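Local coordinates for putative curved DNA-binding protein (Chaetomium thermophilum var. thermophilum DSM 1495, PDB 4IPA) that probably acts in ribosome biogenesis as an Arx1-type member of the peptidase M24 family, with DNA binding also possible, at residues 172-177 and 386-391; 201-206 and 374-379; 274-279 and 299-304. All coordinates share one frame; numbering follows the deposited sequence.

Contact 1 of 3, residues 172-177 and 386-391; sequences GLLATG and EQPLSK
The type I beta turn from G172 to A175, in the loop between helices 148-167 and 179-186, presents L174 to the chain's last modelled residues, P388 to K391. It illustrates how one apolar side chain can pack the last modelled segment against a turn with no direct hydrogen bond between them. A175 N bonds to G172 O at 3.2 Å within the turn and fixes the loop from which L174 projects.

Because CG of L174 stands beside its own backbone N (chi1 -48°), the two methyls of the fork part over the segment. CD1 settles on backbone, 3.5 Å from L389 O and 3.6 Å from P388 O. CD2 meets an aliphatic stem instead, lying 3.6 Å from K391 CG. Nearer the root of the side chain, L174 CB faces the proline ring, with P388 CG 4.2 Å away. The lysine chain is extended beyond CG and crosses the leucine obliquely, which carries its CE to 3.7 Å from L173 O. Its ammonium then donates to a water, K391 NZ to water 1 being 3.0 Å, and that water reaches back to L173 O through a weak bond. Replacing L174 by an alanine is likely to leave the carbonyls of P388 and L389 and the methylenes of K391 without the methyls that pack on them, opening a gap between turn and segment.

Elsewhere the segment is tied down by backbone hydrogen bonds of L389 with I356 and of K391 with N354, and by R166, whose NE bonds to Q387 O. Contact of turn with segment is mostly van der Waals, at the surface, the lysine lending its methylenes to the leucine while water serves its charged end: between these two segments shape counts for more than polar pairing.

Contact 2 of 3, residues 201-206 and 374-379; sequences EKVAKA and KKIEDE
A206 and V203 meet I376 in the apolar part of this contact, where the C-terminal end of helix 193-205 meets the segment that leads into helix 379-386. The methyl CB of A206 lies on the backbone of the opposite segment, 3.9 Å from I376 CA and equally far from K375 O. It also touches the isoleucine branch, I376 CG1 being 4.0 Å away. With CG1 beside its own N (chi1 -63°) and CD1 extended beyond it (chi2 175°), the isoleucine carries its terminal methyl about one helical turn back, where I376 CD1 lies 4.0 Å from V203 CG1. The two side chains meet methyl to methyl, and the smallness of A206 lets the backbones approach closely beside them.

A second kind of contact sets aliphatic carbon against a carbonyl. K374 passes A206, its CB 3.7 Å from A206 O, and its extended chain carries NZ past this point to a salt bridge with D208.

The third kind is ionic. K202 and D378 cross at about a right angle, and K202 NZ lies 2.9 Å from D378 OD2 in a salt bridge, although the carboxylate oxygen sits too near its neighbour in the model for its exact place to be trusted. D378 has a further task: as the N-cap of helix 379-386, it accepts from I381 N through OD1. One carboxylate thus caps a helix and, as modelled, also pairs with a lysine of another helix, and the nearby charge and helix start would probably favour its ionised form.

Residues 374-379 belong to the loop between strand 355-360 and helix 379-386. From that helix I381 touches K202, V203 and I376, and L382 touches I376. Helix 148-167 adds Y159 against both V203 and I376, and V163 against V203.

Contact 3 of 3, residues 274-279 and 299-304; sequences HRRTNN and FGTFPF
H274 and F304 join as an antiparallel hydrogen-bonded pair, H274 N to F304 O at 2.9 Å and F304 N to H274 O at 2.8 Å, both nearly straight. The second acceptor also receives a CA-H...O contact from P303 CA, 3.2 Å from H274 O.

Beyond the pair, water takes over. Water 2 accepts from R276 N at 2.8 Å and donates to both G300 O and F302 O, bridging strand and turn. G300 O has a further donor, R276 NH1 at 2.9 Å, which comes from above the carbonyl plane (80° out of it) while the oxygen lies at the edge of the guanidinium. A bend at chi3 (85°) folds the arginine back over this carbonyl, and Y292 OH is bonded to its NE. Other polar ends find partners beyond the two segments: R275 NH2 forms a salt bridge with E226 OE1, T301 OG1 bonds to N223 O and H274 NE2 to A271 O. The F304 ring reaches across to the partner strand, CZ 3.8 Å from H274 CB and CE1 3.7 Å from R275 CA.

F302 N to F299 O closes a type II' turn, with G300 at the positive-phi position where glycine is favoured; the turn leads from helix 286-299 into an outer strand, within this chain, of a three-stranded antiparallel sheet.

Followed from the N terminus, the chain enters contact 1 at 172-177, after helix 148-167, and contact 2 at 201-206, at the end of helix 193-205. Only contact 3 closes soon, 274-279 meeting 299-304 across 19 residues that are mostly helix 286-299. Residues 374-379 then close contact 2, and 386-391 close contact 1 at the end of the model. The three loops therefore nest and none cross. Helix 379-386 links the two outer closures, whose nearest atoms are about 8 Å apart, so the last modelled part of the chain is tied to the loop after helix 148-167 and to the end of helix 193-205. Contacts 2 and 3 lie on opposite sides of the chain's centre.

Contact 1 of 3, residues 172-177 and 386-391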
ATOM      1  N   GLY A 172       0.267  16.454  20.547  1.00 26.67           N
ATOM      2  CA  GLY A 172      -0.367  17.688  20.968  1.00 31.42           C
ATOM      3  C   GLY A 172      -1.156  18.452  19.918  1.00 32.70           C
ATOM      4  O   GLY A 172      -1.900  19.378  20.252  1.00 27.91           O
ATOM      5  N   LEU A 173      -1.005  18.067  18.656  1.00 27.54           N
ATOM      6  CA  LEU A 173      -1.679  18.761  17.562  1.00 27.43           C
ATOM      7  C   LEU A 173      -3.191  18.870  17.786  1.00 28.19           C
ATOM      8  O   LEU A 173      -3.811  19.879  17.461  1.00 29.56           O
ATOM      9  CB  LEU A 173      -1.386  18.062  16.231  1.00 23.37           C
ATOM     10  CG  LEU A 173      -1.840  18.804  14.974  1.00 31.91           C
ATOM     11  CD1 LEU A 173      -1.033  20.105  14.796  1.00 32.77           C
ATOM     12  CD2 LEU A 173      -1.737  17.904  13.730  1.00 26.69           C
ATOM     13  N   LEU A 174      -3.790  17.833  18.352  1.00 27.52           N
ATOM     14  CA  LEU A 174      -5.236  17.830  18.524  1.00 28.80           C
ATOM     15  C   LEU A 174      -5.658  17.792  20.003  1.00 28.84           C
ATOM     16  O   LEU A 174      -6.827  17.587  20.310  1.00 25.88           O
ATOM     17  CB  LEU A 174      -5.859  16.663  17.745  1.00 28.35           C
ATOM     18  CG  LEU A 174      -5.418  16.477  16.278  1.00 32.80           C
ATOM     19  CD1 LEU A 174      -5.759  15.060  15.753  1.00 26.55           C
ATOM     20  CD2 LEU A 174      -5.976  17.569  15.340  1.00 27.48           C
ATOM     21  N   ALA A 175      -4.703  17.994  20.908  1.00 30.06           N
ATOM     22  CA  ALA A 175      -4.992  17.992  22.342  1.00 33.60           C
ATOM     23  C   ALA A 175      -6.083  19.000  22.677  1.00 33.27           C
ATOM     24  O   ALA A 175      -6.126  20.102  22.121  1.00 30.42           O
ATOM     25  CB  ALA A 175      -3.741  18.290  23.148  1.00 28.15           C
ATOM     26  N   THR A 176      -6.968  18.611  23.584  1.00 29.57           N
ATOM     27  CA  THR A 176      -8.027  19.499  24.041  1.00 35.55           C
ATOM     28  C   THR A 176      -7.863  19.764  25.537  1.00 34.17           C
ATOM     29  O   THR A 176      -6.978  19.202  26.181  1.00 36.78           O
ATOM     30  CB  THR A 176      -9.426  18.895  23.754  1.00 37.79           C
ATOM     31  OG1 THR A 176      -9.588  17.674  24.488  1.00 39.70           O
ATOM     32  CG2 THR A 176      -9.578  18.595  22.268  1.00 37.19           C
ATOM     33  N   GLY A 177      -8.712  20.621  26.086  1.00 35.82           N
ATOM     34  CA  GLY A 177      -8.717  20.857  27.518  1.00 32.94           C
ATOM     35  C   GLY A 177      -7.986  22.123  27.914  1.00 29.11           C
ATOM     36  O   GLY A 177      -7.944  23.085  27.160  1.00 30.25           O
ATOM     37  N   GLU A 386      -9.806   6.088  20.979  1.00 30.95           N
ATOM     38  CA  GLU A 386     -10.714   7.202  21.278  1.00 30.10           C
ATOM     39  C   GLU A 386     -10.175   8.553  20.791  1.00 26.97           C
ATOM     40  O   GLU A 386     -10.941   9.495  20.592  1.00 29.63           O
ATOM     41  CB  GLU A 386     -11.020   7.270  22.780  1.00 35.55           C
ATOM     42  CG  GLU A 386     -11.906   6.129  23.283  1.00 36.74           C
ATOM     43  CD  GLU A 386     -13.152   5.939  22.421  1.00 40.69           C
ATOM     44  OE1 GLU A 386     -13.944   6.894  22.305  1.00 42.08           O
ATOM     45  OE2 GLU A 386     -13.337   4.840  21.851  1.00 45.13           O
ATOM     46  N   GLN A 387      -8.861   8.645  20.610  1.00 26.86           N
ATOM     47  CA  GLN A 387      -8.244   9.865  20.110  1.00 30.22           C
ATOM     48  C   GLN A 387      -8.720  10.158  18.692  1.00 29.50           C
ATOM     49  O   GLN A 387      -8.941   9.243  17.902  1.00 28.59           O
ATOM     50  CB  GLN A 387      -6.726   9.741  20.119  1.00 29.12           C
ATOM     51  CG  GLN A 387      -6.134   9.386  21.459  1.00 32.94           C
ATOM     52  CD  GLN A 387      -4.666   9.032  21.350  1.00 39.05           C
ATOM     53  OE1 GLN A 387      -4.075   8.477  22.285  1.00 37.55           O
ATOM     54  NE2 GLN A 387      -4.066   9.341  20.197  1.00 33.22           N
ATOM     55  N   PRO A 388      -8.890  11.443  18.367  1.00 31.70           N
ATOM     56  CA  PRO A 388      -9.362  11.813  17.032  1.00 28.47           C
ATOM     57  C   PRO A 388      -8.217  11.755  16.031  1.00 25.27           C
ATOM     58  O   PRO A 388      -7.053  11.767  16.429  1.00 28.51           O
ATOM     59  CB  PRO A 388      -9.823  13.259  17.224  1.00 30.28           C
ATOM     60  CG  PRO A 388      -8.927  13.784  18.305  1.00 26.84           C
ATOM     61  CD  PRO A 388      -8.645  12.620  19.224  1.00 23.75           C
ATOM     62  N   LEU A 389      -8.547  11.667  14.749  1.00 28.90           N
ATOM     63  CA  LEU A 389      -7.543  11.667  13.698  1.00 26.35           C
ATOM     64  C   LEU A 389      -7.318  13.086  13.189  1.00 29.20           C
ATOM     65  O   LEU A 389      -6.243  13.429  12.684  1.00 29.98           O
ATOM     66  CB  LEU A 389      -7.988  10.760  12.552  1.00 27.33           C
ATOM     67  CG  LEU A 389      -7.259   9.423  12.445  1.00 33.71           C
ATOM     68  CD1 LEU A 389      -7.818   8.624  11.276  1.00 32.25           C
ATOM     69  CD2 LEU A 389      -5.747   9.634  12.292  1.00 24.57           C
ATOM     70  N   SER A 390      -8.338  13.919  13.341  1.00 30.33           N
ATOM     71  CA  SER A 390      -8.273  15.292  12.869  1.00 32.16           C
ATOM     72  C   SER A 390      -9.302  16.131  13.611  1.00 30.52           C
ATOM     73  O   SER A 390     -10.080  15.595  14.386  1.00 30.01           O
ATOM     74  CB  SER A 390      -8.609  15.333  11.385  1.00 36.74           C
ATOM     75  OG  SER A 390      -9.997  15.089  11.211  1.00 36.66           O
ATOM     76  N   LYS A 391      -9.287  17.442  13.371  1.00 33.70           N
ATOM     77  CA  LYS A 391     -10.342  18.342  13.814  1.00 38.42           C
ATOM     78  C   LYS A 391     -11.317  18.513  12.661  1.00 42.66           C
ATOM     79  O   LYS A 391     -10.961  19.077  11.627  1.00 43.45           O
ATOM     80  CB  LYS A 391      -9.792  19.725  14.162  1.00 36.22           C
ATOM     81  CG  LYS A 391      -8.759  19.807  15.275  1.00 34.76           C
ATOM     82  CD  LYS A 391      -8.256  21.267  15.377  1.00 32.68           C
ATOM     83  CE  LYS A 391      -6.868  21.389  16.011  1.00 38.03           C
ATOM     84  NZ  LYS A 391      -6.171  22.664  15.620  1.00 33.23           N
TER
HETATM   85  O   HOH W   1      -3.211  22.539  15.347  1.00 40.97           O

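Contact 2 of 3, residues 201-206 and 374-379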
ATOM      1  N   GLU A 201       1.387  -4.869  17.458  1.00 20.52           N
ATOM      2  CA  GLU A 201       1.457  -6.305  17.713  1.00 25.68           C
ATOM      3  C   GLU A 201       0.409  -6.698  18.730  1.00 21.34           C
ATOM      4  O   GLU A 201      -0.191  -7.766  18.635  1.00 22.38           O
ATOM      5  CB  GLU A 201       2.842  -6.722  18.213  1.00 23.26           C
ATOM      6  CG  GLU A 201       3.903  -6.756  17.143  1.00 27.92           C
ATOM      7  CD  GLU A 201       5.279  -7.041  17.712  1.00 36.86           C
ATOM      8  OE1 GLU A 201       5.423  -6.999  18.951  1.00 37.56           O
ATOM      9  OE2 GLU A 201       6.218  -7.304  16.924  1.00 44.41           O
ATOM     10  N   LYS A 202       0.209  -5.822  19.708  1.00 21.93           N
ATOM     11  CA  LYS A 202      -0.801  -6.009  20.736  1.00 19.25           C
ATOM     12  C   LYS A 202      -2.166  -6.072  20.070  1.00 20.79           C
ATOM     13  O   LYS A 202      -2.999  -6.875  20.445  1.00 23.09           O
ATOM     14  CB  LYS A 202      -0.764  -4.815  21.687  1.00 25.04           C
ATOM     15  CG  LYS A 202      -0.893  -5.092  23.180  1.00 32.23           C
ATOM     16  CD  LYS A 202      -0.193  -3.943  23.946  1.00 37.30           C
ATOM     17  CE  LYS A 202      -0.663  -3.806  25.389  1.00 49.29           C
ATOM     18  NZ  LYS A 202      -0.284  -2.481  26.003  1.00 46.27           N
ATOM     19  N   VAL A 203      -2.400  -5.198  19.092  1.00 21.30           N
ATOM     20  CA  VAL A 203      -3.693  -5.148  18.414  1.00 23.87           C
ATOM     21  C   VAL A 203      -3.977  -6.454  17.672  1.00 23.53           C
ATOM     22  O   VAL A 203      -5.063  -7.022  17.785  1.00 21.52           O
ATOM     23  CB  VAL A 203      -3.771  -3.977  17.421  1.00 23.64           C
ATOM     24  CG1 VAL A 203      -5.063  -4.059  16.621  1.00 19.50           C
ATOM     25  CG2 VAL A 203      -3.646  -2.622  18.156  1.00 20.54           C
ATOM     26  N   ALA A 204      -2.988  -6.926  16.914  1.00 21.51           N
ATOM     27  CA  ALA A 204      -3.121  -8.180  16.178  1.00 24.94           C
ATOM     28  C   ALA A 204      -3.347  -9.363  17.119  1.00 22.25           C
ATOM     29  O   ALA A 204      -4.138 -10.264  16.829  1.00 22.84           O
ATOM     30  CB  ALA A 204      -1.889  -8.429  15.308  1.00 19.92           C
ATOM     31  N   LYS A 205      -2.638  -9.354  18.240  1.00 23.27           N
ATOM     32  CA  LYS A 205      -2.717 -10.440  19.209  1.00 24.67           C
ATOM     33  C   LYS A 205      -4.121 -10.562  19.819  1.00 24.13           C
ATOM     34  O   LYS A 205      -4.561 -11.652  20.153  1.00 25.05           O
ATOM     35  CB  LYS A 205      -1.678 -10.237  20.309  1.00 27.57           C
ATOM     36  CG  LYS A 205      -1.577 -11.399  21.276  1.00 33.09           C
ATOM     37  CD  LYS A 205      -0.839 -11.019  22.548  1.00 34.94           C
ATOM     38  CE  LYS A 205       0.146 -12.110  22.955  1.00 54.04           C
ATOM     39  NZ  LYS A 205      -0.342 -13.496  22.650  1.00 51.84           N
ATOM     40  N   ALA A 206      -4.842  -9.455  19.945  1.00 22.55           N
ATOM     41  CA  ALA A 206      -6.194  -9.534  20.504  1.00 24.41           C
ATOM     42  C   ALA A 206      -7.075 -10.374  19.592  1.00 22.64           C
ATOM     43  O   ALA A 206      -8.143 -10.845  19.977  1.00 23.46           O
ATOM     44  CB  ALA A 206      -6.787  -8.144  20.699  1.00 20.31           C
ATOM     45  N   LYS A 374     -13.859 -12.382  19.556  1.00 26.27           N
ATOM     46  CA  LYS A 374     -12.654 -11.656  19.940  1.00 28.88           C
ATOM     47  C   LYS A 374     -12.841 -10.139  19.932  1.00 29.94           C
ATOM     48  O   LYS A 374     -13.641  -9.586  19.169  1.00 29.40           O
ATOM     49  CB  LYS A 374     -11.466 -12.089  19.091  1.00 28.04           C
ATOM     50  CG  LYS A 374     -11.380 -13.596  19.015  1.00 29.72           C
ATOM     51  CD  LYS A 374      -9.994 -14.099  18.723  1.00 29.06           C
ATOM     52  CE  LYS A 374     -10.025 -15.620  18.778  1.00 34.00           C
ATOM     53  NZ  LYS A 374      -8.766 -16.244  18.295  1.00 42.42           N
ATOM     54  N   LYS A 375     -12.103  -9.482  20.816  1.00 30.46           N
ATOM     55  CA  LYS A 375     -12.259  -8.062  21.050  1.00 33.91           C
ATOM     56  C   LYS A 375     -10.965  -7.533  21.641  1.00 32.42           C
ATOM     57  O   LYS A 375     -10.278  -8.238  22.383  1.00 29.42           O
ATOM     58  CB  LYS A 375     -13.410  -7.827  22.031  1.00 37.73           C
ATOM     59  CG  LYS A 375     -13.982  -6.424  21.995  1.00 46.08           C
ATOM     60  CD  LYS A 375     -15.153  -6.264  22.958  1.00 55.33           C
ATOM     61  CE  LYS A 375     -15.812  -4.896  22.779  1.00 62.49           C
ATOM     62  NZ  LYS A 375     -16.896  -4.651  23.774  1.00 76.58           N
ATOM     63  N   ILE A 376     -10.621  -6.296  21.304  1.00 32.58           N
ATOM     64  CA  ILE A 376      -9.499  -5.640  21.958  1.00 30.40           C
ATOM     65  C   ILE A 376      -9.908  -5.242  23.363  1.00 31.50           C
ATOM     66  O   ILE A 376     -10.931  -4.582  23.552  1.00 29.72           O
ATOM     67  CB  ILE A 376      -9.086  -4.371  21.234  1.00 28.60           C
ATOM     68  CG1 ILE A 376      -8.600  -4.703  19.820  1.00 30.65           C
ATOM     69  CG2 ILE A 376      -8.021  -3.639  22.045  1.00 25.78           C
ATOM     70  CD1 ILE A 376      -8.290  -3.483  18.993  1.00 23.35           C
ATOM     71  N   GLU A 377      -9.103  -5.621  24.349  1.00 32.69           N
ATOM     72  CA  GLU A 377      -9.427  -5.297  25.731  1.00 35.00           C
ATOM     73  C   GLU A 377      -8.373  -4.426  26.411  1.00 37.11           C
ATOM     74  O   GLU A 377      -8.640  -3.819  27.443  1.00 38.54           O
ATOM     75  CB  GLU A 377      -9.703  -6.577  26.521  1.00 36.88           C
ATOM     76  CG  GLU A 377     -11.031  -7.207  26.113  1.00 38.84           C
ATOM     77  CD  GLU A 377     -11.232  -8.606  26.652  1.00 49.25           C
ATOM     78  OE1 GLU A 377     -10.330  -9.127  27.344  1.00 57.15           O
ATOM     79  OE2 GLU A 377     -12.304  -9.188  26.379  1.00 60.34           O
ATOM     80  N   ASP A 378      -7.188  -4.347  25.818  1.00 31.42           N
ATOM     81  CA  ASP A 378      -6.112  -3.561  26.399  1.00 33.61           C
ATOM     82  C   ASP A 378      -6.533  -2.101  26.528  1.00 33.07           C
ATOM     83  O   ASP A 378      -7.008  -1.501  25.563  1.00 32.02           O
ATOM     84  CB  ASP A 378      -4.833  -3.696  25.567  1.00 35.88           C
ATOM     85  CG  ASP A 378      -3.698  -2.852  26.107  1.00 39.59           C
ATOM     86  OD1 ASP A 378      -3.620  -1.660  25.734  1.00 38.43           O
ATOM     87  OD2 ASP A 378      -2.891  -3.376  26.907  1.00 40.83           O
ATOM     88  N   GLU A 379      -6.369  -1.541  27.727  1.00 32.23           N
ATOM     89  CA  GLU A 379      -6.843  -0.186  28.016  1.00 39.05           C
ATOM     90  C   GLU A 379      -6.074   0.888  27.259  1.00 31.81           C
ATOM     91  O   GLU A 379      -6.660   1.851  26.786  1.00 32.20           O
ATOM     92  CB  GLU A 379      -6.797   0.115  29.523  1.00 41.59           C
ATOM     93  CG  GLU A 379      -8.096  -0.191  30.273  1.00 50.78           C
ATOM     94  CD  GLU A 379      -9.294   0.607  29.756  1.00 58.08           C
ATOM     95  OE1 GLU A 379      -9.155   1.837  29.544  1.00 58.61           O
ATOM     96  OE2 GLU A 379     -10.374  -0.003  29.559  1.00 49.74           O
TER

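Contact 3 of 3, residues 274-279 and 299-304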
ATOM      1  N   HIS A 274       8.756  -3.443 -10.203  1.00 15.34           N
ATOM      2  CA  HIS A 274      10.051  -2.760 -10.139  1.00 16.37           C
ATOM      3  C   HIS A 274       9.848  -1.240 -10.117  1.00 15.53           C
ATOM      4  O   HIS A 274       8.744  -0.751 -10.316  1.00 15.78           O
ATOM      5  CB  HIS A 274      10.920  -3.081 -11.377  1.00 16.93           C
ATOM      6  CG  HIS A 274      11.148  -4.544 -11.621  1.00 17.14           C
ATOM      7  ND1 HIS A 274      12.401  -5.122 -11.543  1.00 15.59           N
ATOM      8  CD2 HIS A 274      10.297  -5.528 -11.991  1.00 12.18           C
ATOM      9  CE1 HIS A 274      12.304  -6.409 -11.831  1.00 14.72           C
ATOM     10  NE2 HIS A 274      11.041  -6.684 -12.095  1.00 16.89           N
ATOM     11  N   ARG A 275      10.924  -0.496  -9.891  1.00 16.89           N
ATOM     12  CA  ARG A 275      10.909   0.950 -10.098  1.00 18.67           C
ATOM     13  C   ARG A 275      12.313   1.463 -10.395  1.00 18.70           C
ATOM     14  O   ARG A 275      13.301   0.904  -9.922  1.00 16.00           O
ATOM     15  CB  ARG A 275      10.305   1.687  -8.892  1.00 16.54           C
ATOM     16  CG  ARG A 275      11.265   1.942  -7.752  1.00 19.31           C
ATOM     17  CD  ARG A 275      10.614   2.844  -6.710  1.00 20.72           C
ATOM     18  NE  ARG A 275      11.499   3.085  -5.578  1.00 28.00           N
ATOM     19  CZ  ARG A 275      12.396   4.070  -5.521  1.00 30.97           C
ATOM     20  NH1 ARG A 275      12.534   4.919  -6.533  1.00 27.66           N
ATOM     21  NH2 ARG A 275      13.162   4.204  -4.450  1.00 28.14           N
ATOM     22  N   ARG A 276      12.390   2.524 -11.191  1.00 20.97           N
ATOM     23  CA  ARG A 276      13.664   3.186 -11.461  1.00 22.04           C
ATOM     24  C   ARG A 276      14.197   3.841 -10.208  1.00 21.00           C
ATOM     25  O   ARG A 276      13.430   4.455  -9.480  1.00 25.34           O
ATOM     26  CB  ARG A 276      13.477   4.273 -12.512  1.00 26.48           C
ATOM     27  CG  ARG A 276      14.121   3.975 -13.836  1.00 30.90           C
ATOM     28  CD  ARG A 276      13.860   5.098 -14.831  1.00 26.17           C
ATOM     29  NE  ARG A 276      14.834   6.163 -14.669  1.00 33.33           N
ATOM     30  CZ  ARG A 276      14.558   7.369 -14.194  1.00 36.01           C
ATOM     31  NH1 ARG A 276      13.315   7.689 -13.849  1.00 27.29           N
ATOM     32  NH2 ARG A 276      15.532   8.260 -14.080  1.00 35.45           N
ATOM     33  N   THR A 277      15.500   3.704  -9.952  1.00 24.88           N
ATOM     34  CA  THR A 277      16.173   4.462  -8.889  1.00 26.75           C
ATOM     35  C   THR A 277      16.969   5.616  -9.486  1.00 31.17           C
ATOM     36  O   THR A 277      17.040   5.771 -10.707  1.00 28.82           O
ATOM     37  CB  THR A 277      17.173   3.604  -8.092  1.00 27.52           C
ATOM     38  OG1 THR A 277      18.277   3.246  -8.933  1.00 29.14           O
ATOM     39  CG2 THR A 277      16.513   2.341  -7.541  1.00 27.07           C
ATOM     40  N   ASN A 278      17.599   6.408  -8.628  1.00 37.22           N
ATOM     41  CA  ASN A 278      18.414   7.526  -9.108  1.00 40.59           C
ATOM     42  C   ASN A 278      19.908   7.205  -9.304  1.00 35.56           C
ATOM     43  O   ASN A 278      20.695   8.094  -9.629  1.00 40.10           O
ATOM     44  CB  ASN A 278      18.212   8.782  -8.239  1.00 39.32           C
ATOM     45  CG  ASN A 278      16.871   9.472  -8.506  1.00 44.77           C
ATOM     46  OD1 ASN A 278      16.069   9.676  -7.590  1.00 50.97           O
ATOM     47  ND2 ASN A 278      16.623   9.830  -9.762  1.00 41.26           N
ATOM     48  N   ASN A 279      20.289   5.940  -9.131  1.00 34.01           N
ATOM     49  CA  ASN A 279      21.657   5.499  -9.429  1.00 31.85           C
ATOM     50  C   ASN A 279      22.073   5.750 -10.884  1.00 31.60           C
ATOM     51  O   ASN A 279      21.257   5.664 -11.800  1.00 27.16           O
ATOM     52  CB  ASN A 279      21.848   4.020  -9.088  1.00 30.94           C
ATOM     53  CG  ASN A 279      21.819   3.755  -7.594  1.00 42.74           C
ATOM     54  OD1 ASN A 279      22.127   4.635  -6.784  1.00 40.11           O
ATOM     55  ND2 ASN A 279      21.450   2.531  -7.219  1.00 43.75           N
ATOM     56  N   PHE A 299       7.128   6.001 -16.681  1.00 21.23           N
ATOM     57  CA  PHE A 299       6.869   5.868 -15.252  1.00 17.62           C
ATOM     58  C   PHE A 299       7.718   6.792 -14.387  1.00 18.96           C
ATOM     59  O   PHE A 299       7.405   6.998 -13.215  1.00 16.79           O
ATOM     60  CB  PHE A 299       7.083   4.408 -14.814  1.00 16.52           C
ATOM     61  CG  PHE A 299       6.207   3.435 -15.536  1.00 18.60           C
ATOM     62  CD1 PHE A 299       4.832   3.423 -15.314  1.00 18.82           C
ATOM     63  CD2 PHE A 299       6.742   2.548 -16.456  1.00 20.46           C
ATOM     64  CE1 PHE A 299       4.023   2.550 -15.994  1.00 19.30           C
ATOM     65  CE2 PHE A 299       5.923   1.666 -17.137  1.00 16.55           C
ATOM     66  CZ  PHE A 299       4.574   1.667 -16.906  1.00 17.34           C
ATOM     67  N   GLY A 300       8.793   7.336 -14.951  1.00 15.69           N
ATOM     68  CA  GLY A 300       9.732   8.088 -14.146  1.00 15.85           C
ATOM     69  C   GLY A 300      10.300   7.217 -13.038  1.00 20.54           C
ATOM     70  O   GLY A 300      10.940   6.199 -13.298  1.00 16.87           O
ATOM     71  N   THR A 301      10.048   7.594 -11.792  1.00 19.94           N
ATOM     72  CA  THR A 301      10.596   6.850 -10.671  1.00 21.22           C
ATOM     73  C   THR A 301       9.506   6.070  -9.926  1.00 20.83           C
ATOM     74  O   THR A 301       9.712   5.616  -8.795  1.00 21.01           O
ATOM     75  CB  THR A 301      11.300   7.802  -9.710  1.00 25.32           C
ATOM     76  OG1 THR A 301      10.388   8.846  -9.360  1.00 27.03           O
ATOM     77  CG2 THR A 301      12.520   8.436 -10.393  1.00 24.62           C
ATOM     78  N   PHE A 302       8.352   5.906 -10.567  1.00 17.13           N
ATOM     79  CA  PHE A 302       7.236   5.218  -9.931  1.00 15.31           C
ATOM     80  C   PHE A 302       7.210   3.704 -10.208  1.00 18.16           C
ATOM     81  O   PHE A 302       7.672   3.234 -11.257  1.00 15.35           O
ATOM     82  CB  PHE A 302       5.911   5.890 -10.291  1.00 16.22           C
ATOM     83  CG  PHE A 302       5.735   7.265  -9.667  1.00 19.66           C
ATOM     84  CD1 PHE A 302       5.364   7.393  -8.326  1.00 15.28           C
ATOM     85  CD2 PHE A 302       5.934   8.425 -10.423  1.00 14.58           C
ATOM     86  CE1 PHE A 302       5.203   8.654  -7.735  1.00 16.42           C
ATOM     87  CE2 PHE A 302       5.769   9.696  -9.855  1.00 18.02           C
ATOM     88  CZ  PHE A 302       5.399   9.817  -8.500  1.00 18.81           C
ATOM     89  N   PRO A 303       6.679   2.927  -9.254  1.00 18.50           N
ATOM     90  CA  PRO A 303       6.631   1.476  -9.469  1.00 14.61           C
ATOM     91  C   PRO A 303       5.859   1.123 -10.721  1.00 15.90           C
ATOM     92  O   PRO A 303       4.921   1.829 -11.100  1.00 16.83           O
ATOM     93  CB  PRO A 303       5.923   0.956  -8.215  1.00 15.21           C
ATOM     94  CG  PRO A 303       6.265   1.998  -7.143  1.00 11.71           C
ATOM     95  CD  PRO A 303       6.237   3.307  -7.901  1.00 18.17           C
ATOM     96  N   PHE A 304       6.288   0.051 -11.383  1.00 17.14           N
ATOM     97  CA  PHE A 304       5.622  -0.433 -12.584  1.00 17.05           C
ATOM     98  C   PHE A 304       5.743  -1.951 -12.652  1.00 17.17           C
ATOM     99  O   PHE A 304       6.577  -2.556 -11.960  1.00 15.21           O
ATOM    100  CB  PHE A 304       6.232   0.208 -13.832  1.00 16.88           C
ATOM    101  CG  PHE A 304       7.657  -0.161 -14.050  1.00 15.77           C
ATOM    102  CD1 PHE A 304       8.678   0.538 -13.420  1.00 14.34           C
ATOM    103  CD2 PHE A 304       7.981  -1.211 -14.881  1.00 15.23           C
ATOM    104  CE1 PHE A 304       9.992   0.181 -13.610  1.00 16.49           C
ATOM    105  CE2 PHE A 304       9.308  -1.569 -15.086  1.00 15.64           C
ATOM    106  CZ  PHE A 304      10.310  -0.880 -14.441  1.00 15.61           C
TER
HETATM  107  O   HOH W   2      10.155   3.809 -12.235  1.00 19.02           O